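Local coordinates for protein SusD homolog (Bacteroides thetaiotaomicron VPI-5482, PDB 3IHV) that probably binds glycans at the bacterial outer membrane, as a member of the SusD family of sugar-binding proteins, at residues V77-I88 with F127-V138; L44-S52 with S464-L473. All coordinates share one frame; numbering follows the deposited sequence. Where two conformers were deposited one is given.

From the N terminus the chain runs through helix 40-44 into the loop 44-52, which is one half of contact 2. After strand 52-54 come helix 75-101 and, running back beside it, helix 107-135; contact 1 closes this short, almost wholly helical hairpin, with 38 residues between its segments. The partner of the loop, 464-473, arrives more than 400 residues later, so contact 2 closes a far larger loop that contains contact 1 entirely. Contact 1 is thus local to the N-terminal helices, whereas contact 2 ties the N-terminal part to the C-terminal SusD family region. Their centres lie about 18 Å apart, and they meet where Arg134 NH2 reaches Asn46 OD1, a probable hydrogen bond.

Contact 1: V77-I88 with F127-V138; sequences VQQTWAALYTGI and FYFELVRRFGNV. With EDO (1,2-ethanediol), chain K; EDO (1,2-ethanediol), chain I.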
loop_
_atom_site.group_PDB
_atom_site.type_symbol
_atom_site.label_atom_id
_atom_site.label_comp_id
_atom_site.label_asym_id
_atom_site.label_seq_id
_atom_site.Cartn_x
_atom_site.Cartn_y
_atom_site.Cartn_z
ATOM N N VAL A 77 10.697 12.516 -3.781
ATOM C CA VAL A 77 11.294 11.831 -2.666
ATOM C C VAL A 77 11.352 12.777 -1.467
ATOM O O VAL A 77 10.927 12.416 -0.366
ATOM C CB VAL A 77 12.670 11.293 -3.020
ATOM C CG1 VAL A 77 13.319 10.657 -1.789
ATOM C CG2 VAL A 77 12.552 10.267 -4.201
ATOM N N GLN A 78 11.856 13.995 -1.687
ATOM C CA GLN A 78 11.883 14.989 -0.619
ATOM C C GLN A 78 10.465 15.293 -0.118
ATOM O O GLN A 78 10.251 15.464 1.099
ATOM C CB GLN A 78 12.578 16.272 -1.071
ATOM C CG GLN A 78 12.804 17.301 0.067
ATOM C CD GLN A 78 11.593 18.180 0.370
ATOM O OE1 GLN A 78 11.462 18.739 1.469
ATOM N NE2 GLN A 78 10.721 18.325 -0.604
ATOM N N GLN A 79 9.492 15.355 -1.006
ATOM C CA GLN A 79 8.133 15.672 -0.583
ATOM C C GLN A 79 7.518 14.612 0.341
ATOM O O GLN A 79 6.810 14.941 1.296
ATOM C CB GLN A 79 7.246 15.874 -1.812
ATOM C CG GLN A 79 7.586 17.159 -2.579
ATOM C CD GLN A 79 6.871 17.274 -3.918
ATOM O OE1 GLN A 79 6.422 16.289 -4.490
ATOM N NE2 GLN A 79 6.773 18.502 -4.426
ATOM N N THR A 80 7.796 13.337 0.054
ATOM C CA THR A 80 7.288 12.259 0.896
ATOM C C THR A 80 7.999 12.259 2.250
ATOM O O THR A 80 7.348 12.116 3.295
ATOM C CB THR A 80 7.363 10.915 0.204
ATOM O OG1 THR A 80 6.463 10.907 -0.903
ATOM C CG2 THR A 80 6.983 9.802 1.153
ATOM N N TRP A 81 9.319 12.461 2.231
ATOM C CA TRP A 81 10.077 12.552 3.475
ATOM C C TRP A 81 9.450 13.648 4.347
ATOM O O TRP A 81 9.150 13.417 5.522
ATOM C CB TRP A 81 11.548 12.822 3.171
ATOM C CG TRP A 81 12.458 13.138 4.302
ATOM C CD1 TRP A 81 12.715 14.367 4.843
ATOM C CD2 TRP A 81 13.348 12.220 4.940
ATOM N NE1 TRP A 81 13.697 14.257 5.814
ATOM C CE2 TRP A 81 14.105 12.948 5.884
ATOM C CE3 TRP A 81 13.575 10.857 4.803
ATOM C CZ2 TRP A 81 15.054 12.350 6.682
ATOM C CZ3 TRP A 81 14.538 10.252 5.612
ATOM C CH2 TRP A 81 15.265 11.007 6.522
ATOM N N ALA A 82 9.230 14.825 3.760
ATOM C CA ALA A 82 8.633 15.955 4.471
ATOM C C ALA A 82 7.215 15.651 4.942
ATOM O O ALA A 82 6.849 16.002 6.049
ATOM C CB ALA A 82 8.663 17.236 3.587
ATOM N N ALA A 83 6.413 15.004 4.121
ATOM C CA ALA A 83 5.032 14.709 4.500
ATOM C C ALA A 83 4.961 13.728 5.668
ATOM O O ALA A 83 4.144 13.883 6.598
ATOM C CB ALA A 83 4.215 14.172 3.281
ATOM N N LEU A 84 5.817 12.706 5.661
ATOM C CA LEU A 84 5.843 11.748 6.774
ATOM C C LEU A 84 6.192 12.469 8.047
ATOM O O LEU A 84 5.556 12.264 9.097
ATOM C CB LEU A 84 6.837 10.599 6.474
ATOM C CG LEU A 84 6.309 9.611 5.409
ATOM C CD1 LEU A 84 7.430 8.713 4.728
ATOM C CD2 LEU A 84 5.173 8.702 6.036
ATOM N N TYR A 85 7.230 13.304 7.995
ATOM C CA TYR A 85 7.621 14.064 9.193
ATOM C C TYR A 85 6.547 15.050 9.646
ATOM O O TYR A 85 6.408 15.327 10.833
ATOM C CB TYR A 85 9.019 14.695 9.028
ATOM C CG TYR A 85 10.111 13.668 9.323
ATOM C CD1 TYR A 85 10.323 13.223 10.634
ATOM C CD2 TYR A 85 10.880 13.106 8.322
ATOM C CE1 TYR A 85 11.258 12.249 10.934
ATOM C CE2 TYR A 85 11.835 12.125 8.612
ATOM C CZ TYR A 85 12.032 11.724 9.913
ATOM O OH TYR A 85 12.975 10.776 10.227
ATOM N N THR A 86 5.750 15.559 8.709
ATOM C CA THR A 86 4.626 16.418 9.068
ATOM C C THR A 86 3.581 15.583 9.824
ATOM O O THR A 86 3.019 16.025 10.828
ATOM C CB THR A 86 4.027 17.076 7.819
ATOM O OG1 THR A 86 4.960 18.041 7.291
ATOM C CG2 THR A 86 2.725 17.787 8.133
ATOM N N GLY A 87 3.294 14.395 9.304
ATOM C CA GLY A 87 2.375 13.479 9.970
ATOM C C GLY A 87 2.826 13.219 11.385
ATOM O O GLY A 87 2.021 13.275 12.325
ATOM N N ILE A 88 4.118 12.931 11.536
ATOM C CA ILE A 88 4.745 12.673 12.846
ATOM C C ILE A 88 4.621 13.882 13.755
ATOM O O ILE A 88 4.280 13.714 14.935
ATOM C CB ILE A 88 6.195 12.192 12.651
ATOM C CG1 ILE A 88 6.173 10.793 12.033
ATOM C CG2 ILE A 88 7.007 12.176 13.978
ATOM C CD1 ILE A 88 7.479 10.297 11.370
ATOM N N PHE A 127 3.557 6.008 10.080
ATOM C CA PHE A 127 4.441 6.984 9.418
ATOM C C PHE A 127 5.910 6.578 9.584
ATOM O O PHE A 127 6.676 6.561 8.607
ATOM C CB PHE A 127 4.257 8.398 9.956
ATOM C CG PHE A 127 2.855 8.937 9.828
ATOM C CD1 PHE A 127 2.004 8.553 8.796
ATOM C CD2 PHE A 127 2.381 9.826 10.762
ATOM C CE1 PHE A 127 0.717 9.086 8.699
ATOM C CE2 PHE A 127 1.123 10.333 10.661
ATOM C CZ PHE A 127 0.295 9.967 9.651
ATOM N N TYR A 128 6.297 6.198 10.792
ATOM C CA TYR A 128 7.670 5.716 11.016
ATOM C C TYR A 128 7.966 4.434 10.283
ATOM O O TYR A 128 9.113 4.213 9.878
ATOM C CB TYR A 128 8.046 5.570 12.481
ATOM C CG TYR A 128 8.481 6.863 13.112
ATOM C CD1 TYR A 128 9.698 7.422 12.818
ATOM C CD2 TYR A 128 7.652 7.528 14.002
ATOM C CE1 TYR A 128 10.098 8.615 13.384
ATOM C CE2 TYR A 128 8.047 8.714 14.572
ATOM C CZ TYR A 128 9.258 9.240 14.271
ATOM O OH TYR A 128 9.620 10.425 14.855
ATOM N N PHE A 129 6.957 3.568 10.111
ATOM C CA PHE A 129 7.172 2.335 9.370
ATOM C C PHE A 129 7.532 2.660 7.936
ATOM O O PHE A 129 8.450 2.070 7.388
ATOM C CB PHE A 129 5.910 1.451 9.424
ATOM C CG PHE A 129 6.047 0.121 8.694
ATOM C CD1 PHE A 129 7.179 -0.660 8.840
ATOM C CD2 PHE A 129 5.027 -0.374 7.941
ATOM C CE1 PHE A 129 7.318 -1.865 8.206
ATOM C CE2 PHE A 129 5.163 -1.619 7.302
ATOM C CZ PHE A 129 6.306 -2.359 7.469
ATOM N N GLU A 130 6.754 3.545 7.301
ATOM C CA GLU A 130 7.065 3.968 5.940
ATOM C C GLU A 130 8.466 4.562 5.866
ATOM O O GLU A 130 9.223 4.246 4.941
ATOM C CB GLU A 130 6.054 4.970 5.363
ATOM C CG GLU A 130 4.663 4.407 5.133
ATOM C CD GLU A 130 4.523 3.542 3.868
ATOM O OE1 GLU A 130 5.518 2.931 3.430
ATOM O OE2 GLU A 130 3.392 3.454 3.319
ATOM N N LEU A 131 8.803 5.423 6.815
ATOM C CA LEU A 131 10.133 6.049 6.812
ATOM C C LEU A 131 11.220 5.003 6.925
ATOM O O LEU A 131 12.172 4.979 6.137
ATOM C CB LEU A 131 10.319 7.059 7.957
ATOM C CG LEU A 131 9.707 8.444 7.803
ATOM C CD1 LEU A 131 9.773 9.233 9.124
ATOM C CD2 LEU A 131 10.439 9.196 6.648
ATOM N N VAL A 132 11.101 4.133 7.902
ATOM C CA VAL A 132 12.172 3.192 8.104
ATOM C C VAL A 132 12.317 2.168 6.959
ATOM O O VAL A 132 13.444 1.834 6.569
ATOM C CB VAL A 132 12.087 2.473 9.483
ATOM C CG1 VAL A 132 10.990 1.348 9.500
ATOM C CG2 VAL A 132 13.443 1.907 9.869
ATOM N N ARG A 133 11.206 1.681 6.405
ATOM C CA ARG A 133 11.333 0.671 5.378
ATOM C C ARG A 133 11.777 1.295 4.053
ATOM O O ARG A 133 12.472 0.633 3.268
ATOM C CB ARG A 133 10.050 -0.176 5.199
ATOM C CG ARG A 133 8.888 0.524 4.507
ATOM C CD ARG A 133 7.660 -0.342 4.637
ATOM N NE ARG A 133 6.515 0.214 3.955
ATOM C CZ ARG A 133 5.526 -0.502 3.453
ATOM N NH1 ARG A 133 5.567 -1.814 3.473
ATOM N NH2 ARG A 133 4.519 0.101 2.874
ATOM N N ARG A 134 11.378 2.532 3.766
ATOM C CA ARG A 134 11.710 3.158 2.497
ATOM C C ARG A 134 13.043 3.895 2.469
ATOM O O ARG A 134 13.701 3.950 1.420
ATOM C CB ARG A 134 10.566 4.088 2.030
ATOM C CG ARG A 134 9.273 3.326 1.804
ATOM C CD ARG A 134 8.126 4.208 1.335
ATOM N NE ARG A 134 6.979 3.395 1.012
ATOM C CZ ARG A 134 6.765 2.776 -0.154
ATOM N NH1 ARG A 134 7.610 2.862 -1.184
ATOM N NH2 ARG A 134 5.671 2.031 -0.276
ATOM N N PHE A 135 13.422 4.478 3.616
ATOM C CA PHE A 135 14.621 5.279 3.746
ATOM C C PHE A 135 15.711 4.662 4.591
ATOM O O PHE A 135 16.828 5.160 4.582
ATOM C CB PHE A 135 14.278 6.676 4.249
ATOM C CG PHE A 135 13.429 7.496 3.294
ATOM C CD1 PHE A 135 14.026 8.233 2.270
ATOM C CD2 PHE A 135 12.051 7.547 3.413
ATOM C CE1 PHE A 135 13.270 9.019 1.384
ATOM C CE2 PHE A 135 11.300 8.339 2.539
ATOM C CZ PHE A 135 11.908 9.062 1.533
ATOM N N GLY A 136 15.364 3.663 5.397
ATOM C CA GLY A 136 16.385 2.910 6.141
ATOM C C GLY A 136 17.002 3.521 7.374
ATOM O O GLY A 136 17.060 2.885 8.421
ATOM N N ASN A 137 17.520 4.738 7.240
ATOM C CA ASN A 137 18.286 5.432 8.263
ATOM C C ASN A 137 17.664 6.807 8.489
ATOM O O ASN A 137 17.996 7.771 7.798
ATOM C CB ASN A 137 19.696 5.530 7.724
ATOM C CG ASN A 137 20.287 4.167 7.522
ATOM O OD1 ASN A 137 20.582 3.500 8.503
ATOM N ND2 ASN A 137 20.377 3.696 6.265
ATOM N N VAL A 138 16.795 6.868 9.496
ATOM C CA VAL A 138 15.951 8.026 9.664
ATOM C C VAL A 138 16.087 8.587 11.088
ATOM O O VAL A 138 16.670 7.953 11.990
ATOM C CB VAL A 138 14.490 7.680 9.294
ATOM C CG1 VAL A 138 14.388 7.119 7.771
ATOM C CG2 VAL A 138 13.835 6.777 10.348
HETATM C C1 EDO K . 7.753 19.921 10.612
HETATM O O1 EDO K . 7.826 18.594 10.093
HETATM C C2 EDO K . 6.302 20.343 10.704
HETATM O O2 EDO K . 5.637 20.153 9.449
HETATM C C1 EDO I . 14.012 16.201 9.680
HETATM O O1 EDO I . 12.873 16.611 8.953
HETATM C C2 EDO I . 14.633 15.019 9.010
HETATM O O2 EDO I . 15.574 15.451 8.013
#
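Leu131 packs as a knob into the hole formed by Trp81, Leu84, Tyr85 and Ile88, in a roughly antiparallel helical hairpin (segment axes at 148°, closest approach 9.6 Å), consistent with the TPR-like part of SusD proteins. Leu131 CD1 lies over one face of the Tyr85 ring as a CH-pi contact, 3.7 Å from the centroid, and presses on Ile88 CD1 at 3.4 Å. That same Ile88 CD1 sits over the centre of the Tyr128 ring. Phe127 CE2 packs 3.4 Å from Gly87 C, where glycine leaves room for the ring. Trp81, its CG anti to the backbone N (chi1 172°), sends the edge of its six-membered ring onto the face of Phe135, a T-shaped pair with planes at 77°. Val77 CG1 meets the Phe135 ring at its edge. With an alanine in place of Trp81, the face of Phe135 is likely to lose its edge-on partner and a gap to open beside Val138. Further out, Tyr85 OH is bonded to Val139 O and Tyr128 OH to Met141 N, tying down the hydroxyl ends. Glu130 OE2 bonds Tyr37 OH; in a salt-bridge network Arg133 NE, Arg133 NH2 and Arg134 NE all meet Glu130 OE1 from above the carboxylate plane.

Contact 2: L44-S52 with S464-L473; sequences LFNLGTDIS and SFEGHRRQDL
The guanidinium of Arg469 meets the carboxylate of Asp50 edge on, the two planes only 11° apart. Side-on, Arg469 NE donates to Asp50 OD1 and Arg469 NH2 to Asp50 OD2, both at 2.9 Å, each oxygen using its syn lone pair. The bend of Arg469 at chi2 (62°) brings its end to Asp50, and NH1 reaches Arg456 O. Arg470 instead runs extended from CG to NE, and its NH1 donates within the guanidinium plane to Leu47 O at 2.9 Å, while NH2 bonds Asn68 OD1. The Phe465 ring carries Ser464 CB over one face and receives Ile51 O at its edge, 3.6 Å from CE1. Ile51 CD1 packs on Ser464 CA and Arg469 CB, and Thr49 CG2 lies against Arg470 CB. The Asn46 amide lies against Gly467, its ND2 3.6 Å from Gly467 CA, where a side chain would be tight; that ND2 bonds Leu41 O. A water bridges Asn46 O and Arg470 N where helix 469-473 starts. In the loop before strand 52-54 Thr49 OG1 accepts from Ile51 N, an ST turn that the arginine-aspartate salt bridge joins to helix 469-475, linking N- and C-terminal parts of this SusD-family chain.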
loop_
_atom_site.group_PDB
_atom_site.type_symbol
_atom_site.label_atom_id
_atom_site.label_comp_id
_atom_site.label_asym_id
_atom_site.label_seq_id
_atom_site.Cartn_x
_atom_site.Cartn_y
_atom_site.Cartn_z
ATOM N N LEU A 44 3.176 5.564 -7.080
ATOM C CA LEU A 44 4.403 5.903 -7.795
ATOM C C LEU A 44 5.651 5.217 -7.300
ATOM O O LEU A 44 6.477 4.823 -8.110
ATOM C CB LEU A 44 4.639 7.433 -7.819
ATOM C CG LEU A 44 5.721 7.995 -8.733
ATOM C CD1 LEU A 44 5.446 7.683 -10.239
ATOM C CD2 LEU A 44 5.878 9.520 -8.473
ATOM N N PHE A 45 5.785 5.066 -5.991
ATOM C CA PHE A 45 7.009 4.505 -5.428
ATOM C C PHE A 45 6.992 2.988 -5.356
ATOM O O PHE A 45 7.946 2.405 -4.822
ATOM C CB PHE A 45 7.255 5.028 -4.005
ATOM C CG PHE A 45 7.441 6.535 -3.887
ATOM C CD1 PHE A 45 7.626 7.376 -4.992
ATOM C CD2 PHE A 45 7.614 7.087 -2.624
ATOM C CE1 PHE A 45 7.844 8.737 -4.806
ATOM C CE2 PHE A 45 7.843 8.441 -2.475
ATOM C CZ PHE A 45 7.945 9.249 -3.579
ATOM N N ASN A 46 5.960 2.349 -5.903
ATOM C CA ASN A 46 5.778 0.909 -5.780
ATOM C C ASN A 46 5.873 0.178 -7.104
ATOM O O ASN A 46 5.477 -0.974 -7.193
ATOM C CB ASN A 46 4.403 0.677 -5.161
ATOM C CG ASN A 46 4.306 1.275 -3.766
ATOM O OD1 ASN A 46 5.257 1.208 -3.022
ATOM N ND2 ASN A 46 3.146 1.847 -3.410
ATOM N N LEU A 47 6.360 0.863 -8.119
ATOM C CA LEU A 47 6.476 0.272 -9.438
ATOM C C LEU A 47 7.832 -0.335 -9.700
ATOM O O LEU A 47 8.816 -0.109 -8.968
ATOM C CB LEU A 47 6.142 1.335 -10.479
ATOM C CG LEU A 47 4.692 1.776 -10.489
ATOM C CD1 LEU A 47 4.587 3.089 -11.265
ATOM C CD2 LEU A 47 3.775 0.700 -11.096
ATOM N N GLY A 48 7.901 -1.147 -10.746
ATOM C CA GLY A 48 9.182 -1.715 -11.177
ATOM C C GLY A 48 9.517 -3.013 -10.514
ATOM O O GLY A 48 10.561 -3.158 -9.853
ATOM N N THR A 49 8.626 -3.980 -10.696
ATOM C CA THR A 49 8.772 -5.304 -10.090
ATOM C C THR A 49 8.481 -6.397 -11.129
ATOM O O THR A 49 8.543 -6.157 -12.348
ATOM C CB THR A 49 7.754 -5.464 -8.917
ATOM O OG1 THR A 49 6.420 -5.454 -9.428
ATOM C CG2 THR A 49 7.908 -4.299 -7.913
ATOM N N ASP A 50 8.208 -7.621 -10.647
ATOM C CA ASP A 50 7.789 -8.701 -11.516
ATOM C C ASP A 50 6.340 -8.605 -11.964
ATOM O O ASP A 50 5.947 -9.338 -12.871
ATOM C CB ASP A 50 8.066 -10.066 -10.901
ATOM C CG ASP A 50 7.512 -10.241 -9.485
ATOM O OD1 ASP A 50 7.240 -9.232 -8.763
ATOM O OD2 ASP A 50 7.398 -11.429 -9.074
ATOM N N ILE A 51 5.552 -7.732 -11.344
ATOM C CA ILE A 51 4.144 -7.619 -11.694
ATOM C C ILE A 51 3.738 -6.321 -12.359
ATOM O O ILE A 51 2.784 -6.331 -13.118
ATOM C CB ILE A 51 3.221 -7.928 -10.454
ATOM C CG1 ILE A 51 3.150 -6.801 -9.448
ATOM C CG2 ILE A 51 3.656 -9.259 -9.807
ATOM C CD1 ILE A 51 2.120 -6.991 -8.296
ATOM N N SER A 52 4.457 -5.207 -12.102
ATOM C CA SER A 52 4.070 -3.963 -12.695
ATOM C C SER A 52 5.240 -3.042 -12.954
ATOM O O SER A 52 6.324 -3.166 -12.340
ATOM C CB SER A 52 2.993 -3.250 -11.850
ATOM O OG SER A 52 3.540 -2.710 -10.696
ATOM N N SER A 464 -1.957 -7.894 -5.870
ATOM C CA SER A 464 -1.344 -7.237 -7.005
ATOM C C SER A 464 -1.762 -5.794 -7.117
ATOM O O SER A 464 -2.922 -5.496 -6.922
ATOM C CB SER A 464 -1.683 -7.967 -8.323
ATOM O OG SER A 464 -3.075 -8.005 -8.599
ATOM N N PHE A 465 -0.771 -4.903 -7.365
ATOM C CA PHE A 465 -1.005 -3.484 -7.644
ATOM C C PHE A 465 -1.417 -2.650 -6.413
ATOM O O PHE A 465 -1.541 -1.430 -6.527
ATOM C CB PHE A 465 -1.984 -3.290 -8.808
ATOM C CG PHE A 465 -1.768 -4.270 -9.911
ATOM C CD1 PHE A 465 -0.513 -4.386 -10.514
ATOM C CD2 PHE A 465 -2.797 -5.118 -10.326
ATOM C CE1 PHE A 465 -0.303 -5.335 -11.504
ATOM C CE2 PHE A 465 -2.566 -6.066 -11.308
ATOM C CZ PHE A 465 -1.315 -6.186 -11.882
ATOM N N GLU A 466 -1.608 -3.289 -5.255
ATOM C CA GLU A 466 -2.028 -2.588 -4.029
ATOM C C GLU A 466 -0.837 -2.000 -3.210
ATOM O O GLU A 466 -1.009 -1.568 -2.071
ATOM C CB GLU A 466 -2.859 -3.512 -3.151
ATOM C CG GLU A 466 -4.170 -3.930 -3.773
ATOM C CD GLU A 466 -4.914 -4.953 -2.947
ATOM O OE1 GLU A 466 -5.184 -4.718 -1.738
ATOM O OE2 GLU A 466 -5.248 -6.016 -3.517
ATOM N N GLY A 467 0.356 -2.013 -3.801
ATOM C CA GLY A 467 1.500 -1.298 -3.255
ATOM C C GLY A 467 2.469 -2.053 -2.387
ATOM O O GLY A 467 3.301 -1.420 -1.721
ATOM N N HIS A 468 2.387 -3.373 -2.402
ATOM C CA HIS A 468 3.216 -4.205 -1.532
ATOM C C HIS A 468 4.340 -4.951 -2.191
ATOM O O HIS A 468 5.293 -5.377 -1.518
ATOM C CB HIS A 468 2.319 -5.255 -0.834
ATOM C CG HIS A 468 1.114 -4.643 -0.206
ATOM N ND1 HIS A 468 1.205 -3.691 0.798
ATOM C CD2 HIS A 468 -0.192 -4.723 -0.545
ATOM C CE1 HIS A 468 -0.012 -3.257 1.082
ATOM N NE2 HIS A 468 -0.876 -3.871 0.286
ATOM N N ARG A 469 4.267 -5.141 -3.497
ATOM C CA ARG A 469 5.218 -6.048 -4.111
ATOM C C ARG A 469 6.684 -5.647 -3.971
ATOM O O ARG A 469 7.547 -6.462 -3.625
ATOM C CB ARG A 469 4.854 -6.295 -5.574
ATOM C CG ARG A 469 5.696 -7.396 -6.214
ATOM C CD ARG A 469 5.473 -8.718 -5.525
ATOM N NE ARG A 469 6.008 -9.867 -6.246
ATOM C CZ ARG A 469 5.819 -11.112 -5.826
ATOM N NH1 ARG A 469 5.157 -11.347 -4.698
ATOM N NH2 ARG A 469 6.321 -12.134 -6.510
ATOM N N ARG A 470 6.975 -4.400 -4.297
ATOM C CA ARG A 470 8.362 -3.940 -4.208
ATOM C C ARG A 470 8.906 -4.030 -2.794
ATOM O O ARG A 470 10.027 -4.544 -2.565
ATOM C CB ARG A 470 8.451 -2.535 -4.756
ATOM C CG ARG A 470 9.868 -1.983 -4.814
ATOM C CD ARG A 470 9.935 -0.821 -5.775
ATOM N NE ARG A 470 11.201 -0.115 -5.642
ATOM C CZ ARG A 470 11.756 0.677 -6.545
ATOM N NH1 ARG A 470 11.159 0.928 -7.691
ATOM N NH2 ARG A 470 12.912 1.268 -6.264
ATOM N N GLN A 471 8.136 -3.564 -1.800
ATOM C CA GLN A 471 8.660 -3.685 -0.426
ATOM C C GLN A 471 8.785 -5.131 0.049
ATOM O O GLN A 471 9.664 -5.428 0.856
ATOM C CB GLN A 471 7.849 -2.846 0.556
ATOM C CG GLN A 471 7.903 -1.373 0.293
ATOM C CD GLN A 471 9.289 -0.803 0.423
ATOM O OE1 GLN A 471 9.749 -0.067 -0.460
ATOM N NE2 GLN A 471 10.002 -1.212 1.470
ATOM N N ASP A 472 7.923 -6.016 -0.464
ATOM C CA ASP A 472 8.008 -7.446 -0.169
ATOM C C ASP A 472 9.309 -7.986 -0.761
ATOM O O ASP A 472 10.072 -8.606 -0.058
ATOM C CB ASP A 472 6.802 -8.211 -0.731
ATOM C CG ASP A 472 5.532 -8.104 0.162
ATOM O OD1 ASP A 472 5.652 -7.792 1.358
ATOM O OD2 ASP A 472 4.418 -8.339 -0.353
ATOM N N LEU A 473 9.549 -7.722 -2.064
ATOM C CA LEU A 473 10.793 -8.182 -2.698
ATOM C C LEU A 473 12.027 -7.700 -1.926
ATOM O O LEU A 473 12.988 -8.456 -1.686
ATOM C CB LEU A 473 10.846 -7.725 -4.172
ATOM C CG LEU A 473 9.817 -8.337 -5.134
ATOM C CD1 LEU A 473 9.909 -7.687 -6.542
ATOM C CD2 LEU A 473 9.949 -9.863 -5.236
HETATM O O HOH W 1 8.192 0.335 -2.918
HETATM O O HOH W 2 4.925 -2.685 -5.315
#